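Local coordinates for probable leucine/isoleucine/valine-binding protein (Rhodopirellula baltica, PDB 4KV7) that probably binds leucine, isoleucine, valine or a related small solute, as a periplasmic binding protein of the leucine-binding family, at residues Thr95-Ile99 / Asn165-Gly169; Gly160-Asp166 / Pro192-Arg198; Ser201-Leu207 / Lys231-Ala236. The protein carries 1 engineered substitution. One frame throughout, in Å; residues are numbered along the deposited sequence. Where two conformers were deposited one is given.

In the fold
The chain folds as a two-lobed periplasmic binding protein, and the three contacts run from the cleft into one lobe. Contact 1 spans the cleft, bringing the start of helix 95-107 from one lobe against the start of helix 167-183 from the other. Along the chain it runs into contact 2, sharing N165 and D166, their centres about 12 Å apart. Contact 2 pairs strands 159-164 and 193-196 at the margin of the second lobe's sheet, and closes before contact 3 opens. Contact 3, about 10 Å from contact 2 between centres, packs the loop and start of helix 204-211 on helix 226-238. F162 touches V203 and L232, so contacts 2 and 3 pack against each other.

Contact 1. Residues Thr95-Ile99 / Asn165-Gly169. With FMT (formic acid), chain B.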
ATOM      1  N   THR A  95      -7.779   4.414  -0.077  1.00  8.31           N
ATOM      2  CA  THR A  95      -8.119   5.516   0.814  1.00  8.82           C
ATOM      3  C   THR A  95      -9.612   5.873   0.834  1.00  9.21           C
ATOM      4  O   THR A  95     -10.219   5.850   1.905  1.00  9.94           O
ATOM      5  CB  THR A  95      -7.232   6.746   0.513  1.00  8.20           C
ATOM      6  OG1 THR A  95      -5.858   6.404   0.756  1.00  8.48           O
ATOM      7  CG2 THR A  95      -7.635   7.940   1.356  1.00 10.06           C
ATOM      8  N   PRO A  96     -10.219   6.191  -0.329  1.00  8.72           N
ATOM      9  CA  PRO A  96     -11.655   6.478  -0.241  1.00 10.44           C
ATOM     10  C   PRO A  96     -12.465   5.270   0.247  1.00  9.58           C
ATOM     11  O   PRO A  96     -13.484   5.444   0.926  1.00 11.34           O
ATOM     12  CB  PRO A  96     -12.030   6.860  -1.681  1.00 11.30           C
ATOM     13  CG  PRO A  96     -10.907   6.303  -2.539  1.00 10.00           C
ATOM     14  CD  PRO A  96      -9.695   6.419  -1.689  1.00 10.03           C
ATOM     15  N   THR A  97     -12.007   4.068  -0.081  1.00  9.38           N
ATOM     16  CA  THR A  97     -12.620   2.849   0.434  1.00  9.81           C
ATOM     17  C   THR A  97     -12.434   2.748   1.961  1.00 10.13           C
ATOM     18  O   THR A  97     -13.404   2.514   2.690  1.00 11.05           O
ATOM     19  CB  THR A  97     -12.044   1.636  -0.266  1.00  9.36           C
ATOM     20  OG1 THR A  97     -10.619   1.771  -0.231  1.00 10.00           O
ATOM     21  CG2 THR A  97     -12.520   1.555  -1.723  1.00 10.91           C
ATOM     22  N   ALA A  98     -11.216   2.949   2.463  1.00  9.25           N
ATOM     23  CA  ALA A  98     -10.981   2.919   3.911  1.00 10.44           C
ATOM     24  C   ALA A  98     -11.828   3.953   4.643  1.00 10.06           C
ATOM     25  O   ALA A  98     -12.324   3.697   5.740  1.00 11.36           O
ATOM     26  CB  ALA A  98      -9.507   3.128   4.237  1.00  9.98           C
ATOM     27  N   ILE A  99     -11.991   5.129   4.056  1.00 10.19           N
ATOM     28  CA  ILE A  99     -12.750   6.177   4.717  1.00 11.36           C
ATOM     29  C   ILE A  99     -14.215   5.747   4.919  1.00 11.14           C
ATOM     30  O   ILE A  99     -14.834   6.061   5.942  1.00 12.62           O
ATOM     31  CB  ILE A  99     -12.572   7.515   3.983  1.00 12.30           C
ATOM     32  CG1 ILE A  99     -11.160   8.050   4.259  1.00 12.78           C
ATOM     33  CG2 ILE A  99     -13.632   8.516   4.407  1.00 14.79           C
ATOM     34  CD1 ILE A  99     -10.728   9.177   3.347  1.00 14.67           C
ATOM     35  N   ASN A 165      -8.404  12.277  -8.361  1.00  9.46           N
ATOM     36  CA  ASN A 165      -9.227  13.388  -7.908  1.00 10.78           C
ATOM     37  C   ASN A 165     -10.201  12.963  -6.816  1.00 10.46           C
ATOM     38  O   ASN A 165     -11.415  12.957  -7.012  1.00 10.99           O
ATOM     39  CB  ASN A 165      -9.960  14.010  -9.094  1.00 11.19           C
ATOM     40  CG  ASN A 165     -10.266  15.470  -8.883  1.00 11.55           C
ATOM     41  OD1 ASN A 165      -9.859  16.069  -7.888  1.00 12.67           O
ATOM     42  ND2 ASN A 165     -10.981  16.063  -9.833  1.00 14.58           N
ATOM     43  N   ASP A 166      -9.641  12.596  -5.668  1.00 10.39           N
ATOM     44  CA  ASP A 166     -10.406  12.103  -4.529  1.00  9.49           C
ATOM     45  C   ASP A 166      -9.525  12.164  -3.294  1.00  9.95           C
ATOM     46  O   ASP A 166      -8.454  12.790  -3.316  1.00  9.88           O
ATOM     47  CB  ASP A 166     -10.958  10.678  -4.768  1.00 10.49           C
ATOM     48  CG  ASP A 166      -9.872   9.627  -4.939  1.00  9.74           C
ATOM     49  OD1 ASP A 166      -8.687   9.912  -4.670  1.00 10.01           O
ATOM     50  OD2 ASP A 166     -10.224   8.482  -5.320  1.00 11.15           O
ATOM     51  N   SER A 167      -9.960  11.509  -2.223  1.00  9.05           N
ATOM     52  CA  SER A 167      -9.222  11.576  -0.966  1.00  9.25           C
ATOM     53  C   SER A 167      -7.825  10.953  -1.028  1.00  8.68           C
ATOM     54  O   SER A 167      -6.946  11.324  -0.238  1.00  9.53           O
ATOM     55  CB  SER A 167     -10.024  10.931   0.154  1.00 10.89           C
ATOM     56  OG  SER A 167     -10.399   9.608  -0.192  1.00 10.78           O
ATOM     57  N   TYR A 168      -7.591  10.010  -1.938  1.00  8.85           N
ATOM     58  CA  TYR A 168      -6.258   9.442  -2.123  1.00  8.21           C
ATOM     59  C   TYR A 168      -5.320  10.493  -2.698  1.00  7.95           C
ATOM     60  O   TYR A 168      -4.260  10.797  -2.126  1.00  8.39           O
ATOM     61  CB  TYR A 168      -6.333   8.213  -3.040  1.00  7.96           C
ATOM     62  CG  TYR A 168      -5.029   7.730  -3.622  1.00  7.63           C
ATOM     63  CD1 TYR A 168      -3.845   7.727  -2.878  1.00  8.48           C
ATOM     64  CD2 TYR A 168      -4.988   7.223  -4.917  1.00  8.49           C
ATOM     65  CE1 TYR A 168      -2.683   7.238  -3.409  1.00  7.84           C
ATOM     66  CE2 TYR A 168      -3.821   6.741  -5.468  1.00  7.81           C
ATOM     67  CZ  TYR A 168      -2.660   6.768  -4.715  1.00  8.09           C
ATOM     68  OH  TYR A 168      -1.479   6.296  -5.248  1.00  8.30           O
ATOM     69  N   GLY A 169      -5.698  11.049  -3.840  1.00  8.18           N
ATOM     70  CA  GLY A 169      -4.861  12.041  -4.474  1.00  9.76           C
ATOM     71  C   GLY A 169      -4.678  13.259  -3.597  1.00  8.29           C
ATOM     72  O   GLY A 169      -3.571  13.812  -3.524  1.00  9.47           O
TER
HETATM   73  C   FMT B 501      -5.207   4.932  -2.244  1.00  7.70           C
HETATM   74  O1  FMT B 501      -4.671   5.089  -1.138  1.00  8.08           O
HETATM   75  O2  FMT B 501      -6.427   4.937  -2.456  1.00  8.33           O
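S167, in the first turn of helix 167-183, sets its hydroxyl against P96 at the start of helix 95-107. S167 OG lies 3.4 Å from P96 N, which has no hydrogen to donate, so this is packing and not a polar bond. T95 suits its place by dividing its branches. Its CG2, anti to the backbone N, lies 3.6 Å from S167 OG, while OG1 is left to bind O1 of a formic acid molecule, probably from the crystallisation liquor, at 2.6 Å and to pair with T117. T95 N grips the other oxygen, O2, at 2.8 Å, nearly straight (163°). The formic acid carbon rests over one face of the Y168 ring, 3.1 Å from CG, and the hydroxyls of Y138 and Y68 bond to it too. The other side is looser: exposed I99 brings only its CD1, to S167 OG and CB. D166, whose OD2 is held by Q164 and R198, is the N-cap of helix 167-183, its OD1 accepting weakly from Y168 N and G169 N. A carboxyl group held at a helix start by N-H and hydroxyl, over an aromatic face, is consistent with a cleft pocket for the carboxylate of an amino-acid ligand.

Contact 2. Residues Gly160-Asp166 / Pro192-Arg198; sequences GFFTQND and PHGRYRR
Strands 159-164 and 193-196 are the two parallel strands of a beta-alpha-beta unit whose connecting helix is 167-183, and 193-196 forms an outer strand of the lobe's sheet. The axes of segments 160-164 and 193-196 approach to 4.7 Å at 17°, and backbone bonds run in register from F161 N with P192 O to N165 N with Y196 O. F162 CD1 lies against the G194 carbonyl, and its ring reaches Y196: the two rings share little face, and the contact is made by F162 CZ, 3.4 Å from Y196 CD1. Q164 CA sits over the Y196 ring face, and the tyrosine OH, held chiefly by T225 N, bonds weakly to Q164 OE1. On the sheet face of T163 and H193, T163 OG1 and H193 NE2 are hydrogen-bonded at 2.7 Å, and either could be the donor. R195, bent at chi2 (-83°) and again at chi3, folds its guanidinium back against H193, with T163 OG1 2.8 Å from R195 NE. N165 OD1 lies 3.3 Å above the centre of one guanidinium face and H193 CE1 lies against the opposite face, while NH2 donates to Q164 O at 3.0 Å and forms a salt bridge with D170. With an alanine here, D170 would probably lose its charged mate, Q164 O a donor, and H193 the packing over one ring face. Near the cleft, R198 NH1 meets the anti lone pair of D166 OD2 at 2.9 Å, guanidinium and carboxylate nearly coplanar (12°). Q164 NE2 approaches the same oxygen from its syn side, at 2.7 Å. Two donors on one oxygen, one of them charged, are likely to keep D166 ionised; R198 also bridges to E69, so its charge is shared between two acids.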
ATOM      1  N   GLY A 160       5.944  18.955  -9.695  1.00 11.22           N
ATOM      2  CA  GLY A 160       4.523  18.887  -9.986  1.00 11.45           C
ATOM      3  C   GLY A 160       3.892  17.592  -9.517  1.00 11.08           C
ATOM      4  O   GLY A 160       4.582  16.649  -9.118  1.00 11.05           O
ATOM      5  N   PHE A 161       2.565  17.545  -9.578  1.00 10.15           N
ATOM      6  CA  PHE A 161       1.807  16.408  -9.067  1.00  9.34           C
ATOM      7  C   PHE A 161       0.753  15.980 -10.070  1.00  9.41           C
ATOM      8  O   PHE A 161       0.100  16.819 -10.688  1.00 10.27           O
ATOM      9  CB  PHE A 161       1.143  16.775  -7.743  1.00 10.29           C
ATOM     10  CG  PHE A 161       2.135  17.074  -6.668  1.00  9.63           C
ATOM     11  CD1 PHE A 161       2.733  18.323  -6.564  1.00 10.37           C
ATOM     12  CD2 PHE A 161       2.516  16.079  -5.791  1.00 10.78           C
ATOM     13  CE1 PHE A 161       3.688  18.575  -5.593  1.00 10.99           C
ATOM     14  CE2 PHE A 161       3.475  16.325  -4.821  1.00 10.85           C
ATOM     15  CZ  PHE A 161       4.057  17.573  -4.726  1.00 11.64           C
ATOM     16  N   PHE A 162       0.595  14.665 -10.211  1.00  8.95           N
ATOM     17  CA  PHE A 162      -0.469  14.069 -11.017  1.00  8.98           C
ATOM     18  C   PHE A 162      -1.204  13.132 -10.086  1.00  9.03           C
ATOM     19  O   PHE A 162      -0.628  12.137  -9.637  1.00  9.10           O
ATOM     20  CB  PHE A 162       0.110  13.287 -12.189  1.00  9.91           C
ATOM     21  CG  PHE A 162      -0.932  12.578 -13.001  1.00 10.33           C
ATOM     22  CD1 PHE A 162      -1.778  13.283 -13.846  1.00 12.04           C
ATOM     23  CD2 PHE A 162      -1.085  11.198 -12.906  1.00 10.94           C
ATOM     24  CE1 PHE A 162      -2.752  12.618 -14.583  1.00 13.53           C
ATOM     25  CE2 PHE A 162      -2.050  10.535 -13.634  1.00 11.70           C
ATOM     26  CZ  PHE A 162      -2.883  11.248 -14.475  1.00 13.55           C
ATOM     27  N   THR A 163      -2.443  13.471  -9.736  1.00  8.64           N
ATOM     28  CA  THR A 163      -3.105  12.737  -8.660  1.00  8.36           C
ATOM     29  C   THR A 163      -4.550  12.390  -8.956  1.00  8.70           C
ATOM     30  O   THR A 163      -5.241  13.077  -9.703  1.00  9.97           O
ATOM     31  CB  THR A 163      -3.068  13.489  -7.294  1.00  9.75           C
ATOM     32  OG1 THR A 163      -4.091  14.483  -7.243  1.00 11.49           O
ATOM     33  CG2 THR A 163      -1.707  14.122  -7.025  1.00 10.31           C
ATOM     34  N   GLN A 164      -5.012  11.335  -8.307  1.00  8.47           N
ATOM     35  CA  GLN A 164      -6.394  10.910  -8.412  1.00  8.42           C
ATOM     36  C   GLN A 164      -7.281  11.949  -7.741  1.00  8.18           C
ATOM     37  O   GLN A 164      -6.936  12.470  -6.671  1.00  9.52           O
ATOM     38  CB  GLN A 164      -6.532   9.561  -7.726  1.00  8.44           C
ATOM     39  CG  GLN A 164      -7.799   8.804  -8.032  1.00  8.74           C
ATOM     40  CD  GLN A 164      -7.634   7.375  -7.612  1.00  8.00           C
ATOM     41  OE1 GLN A 164      -6.927   6.615  -8.276  1.00  9.29           O
ATOM     42  NE2 GLN A 164      -8.222   7.006  -6.475  1.00  9.28           N
ATOM     43  N   ASN A 165      -8.404  12.277  -8.361  1.00  9.46           N
ATOM     44  CA  ASN A 165      -9.227  13.388  -7.908  1.00 10.78           C
ATOM     45  C   ASN A 165     -10.201  12.963  -6.816  1.00 10.46           C
ATOM     46  O   ASN A 165     -11.415  12.957  -7.012  1.00 10.99           O
ATOM     47  CB  ASN A 165      -9.960  14.010  -9.094  1.00 11.19           C
ATOM     48  CG  ASN A 165     -10.266  15.470  -8.883  1.00 11.55           C
ATOM     49  OD1 ASN A 165      -9.859  16.069  -7.888  1.00 12.67           O
ATOM     50  ND2 ASN A 165     -10.981  16.063  -9.833  1.00 14.58           N
ATOM     51  N   ASP A 166      -9.641  12.596  -5.668  1.00 10.39           N
ATOM     52  CA  ASP A 166     -10.406  12.103  -4.529  1.00  9.49           C
ATOM     53  C   ASP A 166      -9.525  12.164  -3.294  1.00  9.95           C
ATOM     54  O   ASP A 166      -8.454  12.790  -3.316  1.00  9.88           O
ATOM     55  CB  ASP A 166     -10.958  10.678  -4.768  1.00 10.49           C
ATOM     56  CG  ASP A 166      -9.872   9.627  -4.939  1.00  9.74           C
ATOM     57  OD1 ASP A 166      -8.687   9.912  -4.670  1.00 10.01           O
ATOM     58  OD2 ASP A 166     -10.224   8.482  -5.320  1.00 11.15           O
ATOM     59  N   PRO A 192       1.997  22.799  -9.476  1.00 13.38           N
ATOM     60  CA  PRO A 192       1.428  22.115 -10.644  1.00 13.88           C
ATOM     61  C   PRO A 192       0.664  20.897 -10.157  1.00 12.87           C
ATOM     62  O   PRO A 192       1.212  20.101  -9.406  1.00 12.84           O
ATOM     63  CB  PRO A 192       2.661  21.667 -11.439  1.00 15.56           C
ATOM     64  CG  PRO A 192       3.856  22.302 -10.747  1.00 14.99           C
ATOM     65  CD  PRO A 192       3.443  22.571  -9.346  1.00 15.66           C
ATOM     66  N   HIS A 193      -0.589  20.758 -10.572  1.00 12.62           N
ATOM     67  CA  HIS A 193      -1.427  19.692 -10.054  1.00 12.87           C
ATOM     68  C   HIS A 193      -2.475  19.254 -11.073  1.00 14.52           C
ATOM     69  O   HIS A 193      -3.541  19.861 -11.184  1.00 19.08           O
ATOM     70  CB  HIS A 193      -2.107  20.141  -8.764  1.00 12.69           C
ATOM     71  CG  HIS A 193      -2.711  19.018  -7.980  1.00 11.94           C
ATOM     72  ND1 HIS A 193      -3.516  19.225  -6.881  1.00 12.69           N
ATOM     73  CD2 HIS A 193      -2.606  17.672  -8.116  1.00 11.42           C
ATOM     74  CE1 HIS A 193      -3.889  18.059  -6.380  1.00 13.12           C
ATOM     75  NE2 HIS A 193      -3.344  17.101  -7.108  1.00 11.96           N
ATOM     76  N   GLY A 194      -2.152  18.211 -11.830  1.00 11.51           N
ATOM     77  CA  GLY A 194      -3.088  17.617 -12.770  1.00 11.60           C
ATOM     78  C   GLY A 194      -3.818  16.474 -12.100  1.00 11.30           C
ATOM     79  O   GLY A 194      -3.215  15.750 -11.308  1.00 11.38           O
ATOM     80  N   ARG A 195      -5.108  16.312 -12.409  1.00 10.86           N
ATOM     81  CA  ARG A 195      -5.923  15.282 -11.757  1.00 10.82           C
ATOM     82  C   ARG A 195      -6.612  14.373 -12.761  1.00 10.68           C
ATOM     83  O   ARG A 195      -6.784  14.735 -13.921  1.00 12.84           O
ATOM     84  CB  ARG A 195      -7.035  15.867 -10.867  1.00 13.83           C
ATOM     85  CG  ARG A 195      -6.859  17.205 -10.208  1.00 19.01           C
ATOM     86  CD  ARG A 195      -6.078  17.180  -8.921  1.00 16.79           C
ATOM     87  NE  ARG A 195      -6.282  16.125  -7.916  1.00 12.86           N
ATOM     88  CZ  ARG A 195      -6.787  16.340  -6.700  1.00 12.38           C
ATOM     89  NH1 ARG A 195      -7.245  17.537  -6.358  1.00 14.65           N
ATOM     90  NH2 ARG A 195      -6.821  15.360  -5.805  1.00 12.40           N
ATOM     91  N   TYR A 196      -7.033  13.205 -12.296  1.00 10.09           N
ATOM     92  CA  TYR A 196      -7.861  12.316 -13.099  1.00  9.66           C
ATOM     93  C   TYR A 196      -8.878  11.632 -12.192  1.00  9.42           C
ATOM     94  O   TYR A 196      -8.643  11.464 -10.999  1.00  9.87           O
ATOM     95  CB  TYR A 196      -6.999  11.262 -13.816  1.00 11.57           C
ATOM     96  CG  TYR A 196      -6.490  10.214 -12.864  1.00 10.37           C
ATOM     97  CD1 TYR A 196      -5.298  10.391 -12.179  1.00 10.31           C
ATOM     98  CD2 TYR A 196      -7.226   9.059 -12.619  1.00 10.76           C
ATOM     99  CE1 TYR A 196      -4.846   9.447 -11.271  1.00 10.18           C
ATOM    100  CE2 TYR A 196      -6.795   8.115 -11.705  1.00  9.78           C
ATOM    101  CZ  TYR A 196      -5.598   8.311 -11.034  1.00  8.97           C
ATOM    102  OH  TYR A 196      -5.159   7.357 -10.139  1.00 10.01           O
ATOM    103  N   ARG A 197      -9.988  11.194 -12.765  1.00 10.03           N
ATOM    104  CA  ARG A 197     -11.044  10.570 -11.979  1.00 10.50           C
ATOM    105  C   ARG A 197     -10.744   9.095 -11.702  1.00  9.28           C
ATOM    106  O   ARG A 197     -10.365   8.343 -12.617  1.00 10.20           O
ATOM    107  CB  ARG A 197     -12.396  10.714 -12.695  1.00 12.20           C
ATOM    108  CG  ARG A 197     -13.547  10.062 -11.938  1.00 15.07           C
ATOM    109  CD  ARG A 197     -14.922  10.560 -12.374  1.00 14.19           C
ATOM    110  NE  ARG A 197     -15.333  10.101 -13.698  1.00 14.66           N
ATOM    111  CZ  ARG A 197     -15.894   8.924 -13.946  1.00 14.64           C
ATOM    112  NH1 ARG A 197     -16.072   8.055 -12.964  1.00 16.36           N
ATOM    113  NH2 ARG A 197     -16.258   8.609 -15.182  1.00 17.57           N
ATOM    114  N   ARG A 198     -10.919   8.684 -10.446  1.00  9.62           N
ATOM    115  CA  ARG A 198     -10.684   7.305 -10.021  1.00  9.68           C
ATOM    116  C   ARG A 198     -11.333   6.277 -10.939  1.00  9.66           C
ATOM    117  O   ARG A 198     -12.497   6.401 -11.322  1.00 10.08           O
ATOM    118  CB  ARG A 198     -11.196   7.091  -8.598  1.00  9.99           C
ATOM    119  CG  ARG A 198     -10.949   5.677  -8.080  1.00  9.95           C
ATOM    120  CD  ARG A 198     -11.453   5.481  -6.644  1.00 11.55           C
ATOM    121  NE  ARG A 198     -12.905   5.576  -6.553  1.00 11.82           N
ATOM    122  CZ  ARG A 198     -13.586   6.607  -6.058  1.00 11.89           C
ATOM    123  NH1 ARG A 198     -12.966   7.682  -5.584  1.00 11.81           N
ATOM    124  NH2 ARG A 198     -14.908   6.566  -6.046  1.00 13.01           N
TER
HETATM  125  O   HOH W   1     -11.986  10.477  -8.435  1.00 15.27           O

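Contact 3. Residues Ser201-Leu207 / Lys231-Ala236; sequences SQVEDGL and KLIRMA
E204 and S201 supply the flat groups here, a carboxylate and a peptide carbonyl, and K231 NZ reaches both. The ammonium meets E204 OE2 at 2.9 Å, nearly in line with the bond from CD, in a salt bridge. It also approaches S201 O at 2.9 Å, but from above the carbonyl plane, 38° out of it. A water accepts from NZ as well. Lysine suits the place because its chain, extended throughout, carries the charge from the helix 226-238 backbone over to the turn before helix 204-211. On the way, its CG passes V203 CG2 at 3.7 Å. E204 bends at chi2 (71°), which curls OE2 back toward both K231 and V203 N, the latter a weak bond. Beneath this polar rim the contact turns apolar. Selenomethionine M235 lies along it, its SE 3.9 Å from V203 CG2 and its CE near the CA of E204. L207 is the centre of the packing: its branches part, CD2 to M235 CE at 3.6 Å and CD1 to the small A236 CB, while CB meets L232 CD2 at 3.6 Å. V203 and L232 also touch F162 of strand 159-164, joining the loop before helix 204-211 and helix 226-238 to the sheet. Three partners thus satisfy one ammonium at the partly exposed rim, while dispersion between the apolar side chains of V203, L207, L232, M235 and A236 probably holds the segments together below.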
ATOM      1  N   SER A 201      -9.418   6.216 -17.271  1.00 12.31           N
ATOM      2  CA  SER A 201      -8.148   6.487 -17.940  0.88 13.59           C
ATOM      3  C   SER A 201      -8.124   7.925 -18.464  1.00 13.86           C
ATOM      4  O   SER A 201      -7.363   8.251 -19.381  1.00 14.08           O
ATOM      5  CB  SER A 201      -7.956   5.530 -19.109  0.88 15.17           C
ATOM      6  OG  SER A 201      -8.926   5.823 -20.094  0.88 14.08           O
ATOM      7  N   GLN A 202      -8.973   8.777 -17.903  1.00 12.13           N
ATOM      8  CA  GLN A 202      -9.143  10.120 -18.440  1.00 12.63           C
ATOM      9  C   GLN A 202      -8.093  11.068 -17.889  1.00 12.51           C
ATOM     10  O   GLN A 202      -8.333  11.792 -16.921  1.00 13.27           O
ATOM     11  CB  GLN A 202     -10.558  10.614 -18.156  1.00 13.04           C
ATOM     12  CG  GLN A 202     -11.616   9.766 -18.851  1.00 14.73           C
ATOM     13  CD  GLN A 202     -13.024  10.140 -18.450  1.00 17.10           C
ATOM     14  OE1 GLN A 202     -13.316  11.305 -18.175  1.00 21.13           O
ATOM     15  NE2 GLN A 202     -13.903   9.145 -18.383  1.00 17.60           N
ATOM     16  N   VAL A 203      -6.917  11.041 -18.508  1.00 12.16           N
ATOM     17  CA  VAL A 203      -5.759  11.743 -17.972  1.00 12.78           C
ATOM     18  C   VAL A 203      -5.360  12.967 -18.790  1.00 13.23           C
ATOM     19  O   VAL A 203      -4.429  13.687 -18.410  1.00 14.41           O
ATOM     20  CB  VAL A 203      -4.553  10.799 -17.850  1.00 13.73           C
ATOM     21  CG1 VAL A 203      -4.916   9.580 -17.008  1.00 13.27           C
ATOM     22  CG2 VAL A 203      -4.047  10.387 -19.226  1.00 16.16           C
ATOM     23  N   GLU A 204      -6.066  13.207 -19.885  1.00 15.37           N
ATOM     24  CA  GLU A 204      -5.712  14.258 -20.817  1.00 17.99           C
ATOM     25  C   GLU A 204      -5.732  15.653 -20.189  1.00 17.14           C
ATOM     26  O   GLU A 204      -4.805  16.456 -20.396  1.00 17.25           O
ATOM     27  CB  GLU A 204      -6.660  14.208 -22.017  1.00 18.62           C
ATOM     28  CG  GLU A 204      -6.844  12.802 -22.635  1.00 31.65           C
ATOM     29  CD  GLU A 204      -7.647  11.829 -21.753  1.00 32.42           C
ATOM     30  OE1 GLU A 204      -8.713  12.213 -21.218  1.00 31.87           O
ATOM     31  OE2 GLU A 204      -7.188  10.683 -21.581  1.00 26.06           O
ATOM     32  N   ASP A 205      -6.788  15.958 -19.441  1.00 16.06           N
ATOM     33  CA  ASP A 205      -6.911  17.264 -18.792  1.00 17.41           C
ATOM     34  C   ASP A 205      -5.790  17.485 -17.789  1.00 17.57           C
ATOM     35  O   ASP A 205      -5.226  18.583 -17.713  1.00 17.54           O
ATOM     36  CB  ASP A 205      -8.269  17.410 -18.093  1.00 22.36           C
ATOM     37  CG  ASP A 205      -9.413  17.620 -19.065  1.00 31.13           C
ATOM     38  OD1 ASP A 205      -9.155  17.879 -20.259  1.00 27.09           O
ATOM     39  OD2 ASP A 205     -10.579  17.541 -18.624  1.00 35.96           O
ATOM     40  N   GLY A 206      -5.463  16.450 -17.022  1.00 15.45           N
ATOM     41  CA  GLY A 206      -4.400  16.552 -16.040  1.00 15.57           C
ATOM     42  C   GLY A 206      -3.045  16.785 -16.676  1.00 13.57           C
ATOM     43  O   GLY A 206      -2.237  17.573 -16.174  1.00 14.72           O
ATOM     44  N   LEU A 207      -2.781  16.105 -17.787  1.00 14.24           N
ATOM     45  CA  LEU A 207      -1.534  16.331 -18.512  1.00 14.74           C
ATOM     46  C   LEU A 207      -1.440  17.767 -19.024  1.00 15.45           C
ATOM     47  O   LEU A 207      -0.393  18.413 -18.906  1.00 16.06           O
ATOM     48  CB  LEU A 207      -1.386  15.344 -19.670  1.00 16.04           C
ATOM     49  CG  LEU A 207      -0.154  15.568 -20.550  1.00 16.47           C
ATOM     50  CD1 LEU A 207       1.127  15.467 -19.750  1.00 18.31           C
ATOM     51  CD2 LEU A 207      -0.150  14.571 -21.704  1.00 21.48           C
ATOM     52  N   LYS A 231      -0.947   5.526 -18.752  1.00 12.99           N
ATOM     53  CA  LYS A 231      -1.453   6.330 -19.846  1.00 14.41           C
ATOM     54  C   LYS A 231      -0.886   7.745 -19.823  1.00 13.82           C
ATOM     55  O   LYS A 231      -0.540   8.299 -20.854  1.00 14.75           O
ATOM     56  CB  LYS A 231      -2.978   6.368 -19.823  1.00 15.04           C
ATOM     57  CG  LYS A 231      -3.551   7.156 -20.980  1.00 16.57           C
ATOM     58  CD  LYS A 231      -5.027   6.943 -21.152  1.00 19.89           C
ATOM     59  CE  LYS A 231      -5.578   7.863 -22.217  1.00 23.91           C
ATOM     60  NZ  LYS A 231      -7.059   7.815 -22.225  1.00 28.67           N
ATOM     61  N   LEU A 232      -0.803   8.332 -18.638  1.00 12.81           N
ATOM     62  CA  LEU A 232      -0.230   9.660 -18.485  1.00 12.79           C
ATOM     63  C   LEU A 232       1.214   9.687 -19.002  1.00 13.36           C
ATOM     64  O   LEU A 232       1.599  10.589 -19.743  1.00 14.12           O
ATOM     65  CB  LEU A 232      -0.317  10.076 -17.015  1.00 13.12           C
ATOM     66  CG  LEU A 232       0.117  11.487 -16.599  1.00 13.47           C
ATOM     67  CD1 LEU A 232       1.628  11.622 -16.529  1.00 15.17           C
ATOM     68  CD2 LEU A 232      -0.489  12.561 -17.490  1.00 15.57           C
ATOM     69  N   ILE A 233       2.013   8.709 -18.596  1.00 13.42           N
ATOM     70  CA  ILE A 233       3.408   8.655 -19.021  1.00 15.03           C
ATOM     71  C   ILE A 233       3.544   8.483 -20.531  1.00 16.41           C
ATOM     72  O   ILE A 233       4.357   9.164 -21.167  1.00 17.52           O
ATOM     73  CB  ILE A 233       4.178   7.578 -18.266  1.00 15.28           C
ATOM     74  CG1 ILE A 233       4.347   8.027 -16.813  1.00 14.31           C
ATOM     75  CG2 ILE A 233       5.541   7.331 -18.912  1.00 18.18           C
ATOM     76  CD1 ILE A 233       4.755   6.925 -15.875  1.00 21.50           C
ATOM     77  N   ARG A 234       2.735   7.601 -21.116  1.00 15.17           N
ATOM     78  CA  ARG A 234       2.747   7.418 -22.562  1.00 17.42           C
ATOM     79  C   ARG A 234       2.396   8.714 -23.274  1.00 16.45           C
ATOM     80  O   ARG A 234       3.044   9.098 -24.248  1.00 18.34           O
ATOM     81  CB  ARG A 234       1.753   6.331 -22.986  1.00 19.69           C
ATOM     82  CG  ARG A 234       2.234   4.916 -22.737  1.00 20.96           C
ATOM     83  CD  ARG A 234       1.366   3.888 -23.452  1.00 23.51           C
ATOM     84  NE  ARG A 234       1.770   2.524 -23.119  1.00 28.22           N
ATOM     85  CZ  ARG A 234       2.734   1.852 -23.741  1.00 30.05           C
ATOM     86  NH1 ARG A 234       3.405   2.409 -24.743  1.00 35.55           N
ATOM     87  NH2 ARG A 234       3.029   0.614 -23.359  1.00 30.23           N
HETATM   88  N   MSE A 235       1.355   9.383 -22.788  1.00 16.07           N
HETATM   89  CA  MSE A 235       0.890  10.617 -23.411  1.00 17.54           C
HETATM   90  C   MSE A 235       1.848  11.777 -23.224  1.00 17.24           C
HETATM   91  O   MSE A 235       2.009  12.608 -24.118  1.00 19.05           O
HETATM   92  CB  MSE A 235      -0.488  10.987 -22.883  1.00 18.47           C
HETATM   93  CG  MSE A 235      -1.564  10.076 -23.407  1.00 22.64           C
HETATM   94 SE   MSE A 235      -3.347  10.737 -23.037  1.00 46.76          SE
HETATM   95  CE  MSE A 235      -2.968  12.597 -22.876  1.00 16.51           C
ATOM     96  N   ALA A 236       2.474  11.841 -22.059  1.00 16.59           N
ATOM     97  CA  ALA A 236       3.486  12.858 -21.816  1.00 16.68           C
ATOM     98  C   ALA A 236       4.587  12.735 -22.861  1.00 20.32           C
ATOM     99  O   ALA A 236       4.957  13.717 -23.497  1.00 19.30           O
ATOM    100  CB  ALA A 236       4.056  12.700 -20.419  1.00 16.21           C
TER
HETATM  101  O   HOH W   2      -7.724   5.430 -23.140  1.00 24.17           O